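Side-chain contact in cytochrome c2 (Rhodobacter capsulatus, PDB 1VYD), which carries electrons through a covalently bound heme to the oxidized bacteriochlorophyll of the photosynthetic reaction center, and may also serve respiration: residues E85-D89 with K90-T94. The protein carries 1 engineered substitution. Sequence-based numbering, arbitrary orientation.
With HEM (protoporphyrin IX containing Fe), chain C.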
# COMPACT_ATOMS: atom_id res chain seq x y z
N GLU A 85 0.79 -8.95 13.65
CA GLU A 85 0.29 -10.26 13.31
C GLU A 85 1.08 -11.06 12.28
O GLU A 85 1.50 -12.20 12.57
CB GLU A 85 -1.18 -10.11 12.86
CG GLU A 85 -1.87 -11.46 12.87
CD GLU A 85 -3.34 -11.45 12.51
OE1 GLU A 85 -3.66 -12.02 11.42
OE2 GLU A 85 -4.14 -10.89 13.35
N LYS A 86 1.42 -10.55 11.08
CA LYS A 86 2.17 -11.32 10.10
C LYS A 86 3.59 -11.66 10.55
O LYS A 86 4.17 -12.66 10.13
CB LYS A 86 2.41 -10.65 8.73
CG LYS A 86 1.14 -10.30 7.97
CD LYS A 86 0.76 -11.43 7.05
CE LYS A 86 -0.75 -11.39 6.84
NZ LYS A 86 -1.32 -12.78 6.66
N LEU A 87 4.22 -10.71 11.23
CA LEU A 87 5.58 -10.99 11.65
C LEU A 87 5.53 -11.78 12.95
O LEU A 87 6.57 -12.23 13.38
CB LEU A 87 6.39 -9.69 11.79
CG LEU A 87 6.68 -9.08 10.38
CD1 LEU A 87 6.84 -7.57 10.50
CD2 LEU A 87 7.89 -9.75 9.75
N ASP A 88 4.41 -11.81 13.66
CA ASP A 88 4.32 -12.46 14.96
C ASP A 88 5.28 -11.69 15.87
O ASP A 88 6.12 -12.29 16.53
CB ASP A 88 4.71 -13.93 14.96
CG ASP A 88 3.50 -14.79 15.31
OD1 ASP A 88 3.09 -15.52 14.38
OD2 ASP A 88 3.06 -14.70 16.48
N ASP A 89 5.17 -10.36 15.82
CA ASP A 89 6.02 -9.52 16.65
C ASP A 89 5.30 -8.28 17.17
O ASP A 89 4.92 -7.36 16.43
CB ASP A 89 7.23 -9.08 15.87
CG ASP A 89 8.16 -8.15 16.55
OD1 ASP A 89 9.17 -7.83 15.87
OD2 ASP A 89 7.93 -7.69 17.69
N LYS A 90 5.20 -8.24 18.51
CA LYS A 90 4.53 -7.17 19.21
C LYS A 90 5.23 -5.84 18.98
O LYS A 90 4.55 -4.81 19.09
CB LYS A 90 4.41 -7.38 20.74
CG LYS A 90 4.11 -8.77 21.27
CD LYS A 90 4.05 -8.94 22.77
CE LYS A 90 5.03 -8.14 23.60
NZ LYS A 90 4.40 -7.60 24.84
N LYS A 91 6.53 -5.81 18.73
CA LYS A 91 7.24 -4.56 18.53
C LYS A 91 7.22 -4.10 17.06
O LYS A 91 7.88 -3.10 16.75
CB LYS A 91 8.69 -4.71 19.01
CG LYS A 91 8.90 -5.04 20.47
CD LYS A 91 10.12 -4.38 21.10
CE LYS A 91 9.79 -3.99 22.54
NZ LYS A 91 10.82 -3.01 23.09
N ALA A 92 6.59 -4.82 16.12
CA ALA A 92 6.55 -4.36 14.74
C ALA A 92 6.00 -2.94 14.76
O ALA A 92 5.00 -2.68 15.45
CB ALA A 92 5.64 -5.14 13.79
N LYS A 93 6.65 -2.08 13.99
CA LYS A 93 6.20 -0.68 13.86
C LYS A 93 6.01 -0.32 12.38
O LYS A 93 6.68 -0.77 11.43
CB LYS A 93 7.28 0.19 14.49
CG LYS A 93 7.32 0.35 16.01
CD LYS A 93 7.99 1.62 16.53
CE LYS A 93 7.09 2.84 16.32
NZ LYS A 93 7.76 4.11 15.93
N THR A 94 5.16 0.67 12.11
CA THR A 94 4.88 1.19 10.80
C THR A 94 5.01 2.72 10.73
O THR A 94 4.65 3.43 11.65
CB THR A 94 3.42 0.85 10.37
OG1 THR A 94 3.12 1.59 9.17
CG2 THR A 94 2.54 1.38 11.48
CHA HEM C . 3.22 2.13 2.78
CHB HEM C . -1.21 1.84 0.79
CHC HEM C . -2.43 6.02 2.98
CHD HEM C . 2.24 6.68 4.23
C1A HEM C . 2.08 1.67 2.12
C2A HEM C . 1.95 0.41 1.43
C3A HEM C . 0.73 0.36 0.92
C4A HEM C . 0.06 1.57 1.27
CMA HEM C . -0.05 -0.67 0.07
CAA HEM C . 3.11 -0.63 1.34
CBA HEM C . 3.92 -0.36 0.09
CGA HEM C . 5.11 -1.25 -0.21
O1A HEM C . 5.38 -2.24 0.53
O2A HEM C . 5.83 -0.79 -1.14
C1B HEM C . -1.87 2.97 1.23
C2B HEM C . -3.26 3.22 0.95
C3B HEM C . -3.57 4.35 1.60
C4B HEM C . -2.41 4.87 2.24
CMB HEM C . -4.16 2.33 0.03
CAB HEM C . -4.95 5.03 1.75
CBB HEM C . -6.03 4.27 2.18
C1C HEM C . -1.25 6.54 3.49
C2C HEM C . -1.15 7.85 4.11
C3C HEM C . 0.11 8.02 4.48
C4C HEM C . 0.87 6.85 4.08
CMC HEM C . -2.37 8.79 4.22
CAC HEM C . 0.77 9.16 5.28
CBC HEM C . 0.12 9.87 6.26
C1D HEM C . 2.90 5.51 3.90
C2D HEM C . 4.26 5.22 4.30
C3D HEM C . 4.53 3.96 3.90
C4D HEM C . 3.33 3.41 3.29
CMD HEM C . 5.16 6.24 5.00
CAD HEM C . 5.78 3.12 4.11
CBD HEM C . 5.52 2.24 5.38
CGD HEM C . 6.72 1.89 6.21
O1D HEM C . 6.40 1.41 7.33
O2D HEM C . 7.90 2.22 5.87
NA HEM C . 0.92 2.36 2.00
NB HEM C . -1.36 3.99 1.97
NC HEM C . -0.01 5.93 3.49
ND HEM C . 2.34 4.38 3.31
FE HEM C . 0.48 4.16 2.71
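D89 accepts the amide of K91 with its own side-chain carboxylate, in the turn after helix 79-87. The hydrogen bond from K91 N to D89 OD2 is 2.6 Å long and bent, 145° at the hydrogen. This closes an Asx turn inside the type I turn. The amide meets OD2 from above the carboxylate plane. With CG anti to the backbone N (chi1 176°), the carboxylate lies beside its own carbonyl carbon, where it can reach the turn. OD2 also sits 3.3 Å from K91 CB.

A second hydrogen bond closes the type I beta turn from D89 to A92. A92 N gives it to D89 O over 3.1 Å, nearly straight at 165°.

The helix ends just before this turn in a Schellman motif. D88, with positive phi, is its C-prime residue.

The apolar contact is slight. L87 CD1 lies 4.3 Å from A92 CB. A92 is buried, and both side chains also touch S56 of helix 55-62. Beyond the turn, the chain reaches T94, whose OG1 is hydrogen-bonded to the backbone N of M96, the axial heme ligand.

An alanine in place of D89 would probably leave the K91 amide without its carboxylate mate and the turn held less firmly. D89 thus acts twice, through side chain and backbone, where the chain turns from helix end toward the segment that carries the axial ligand M96.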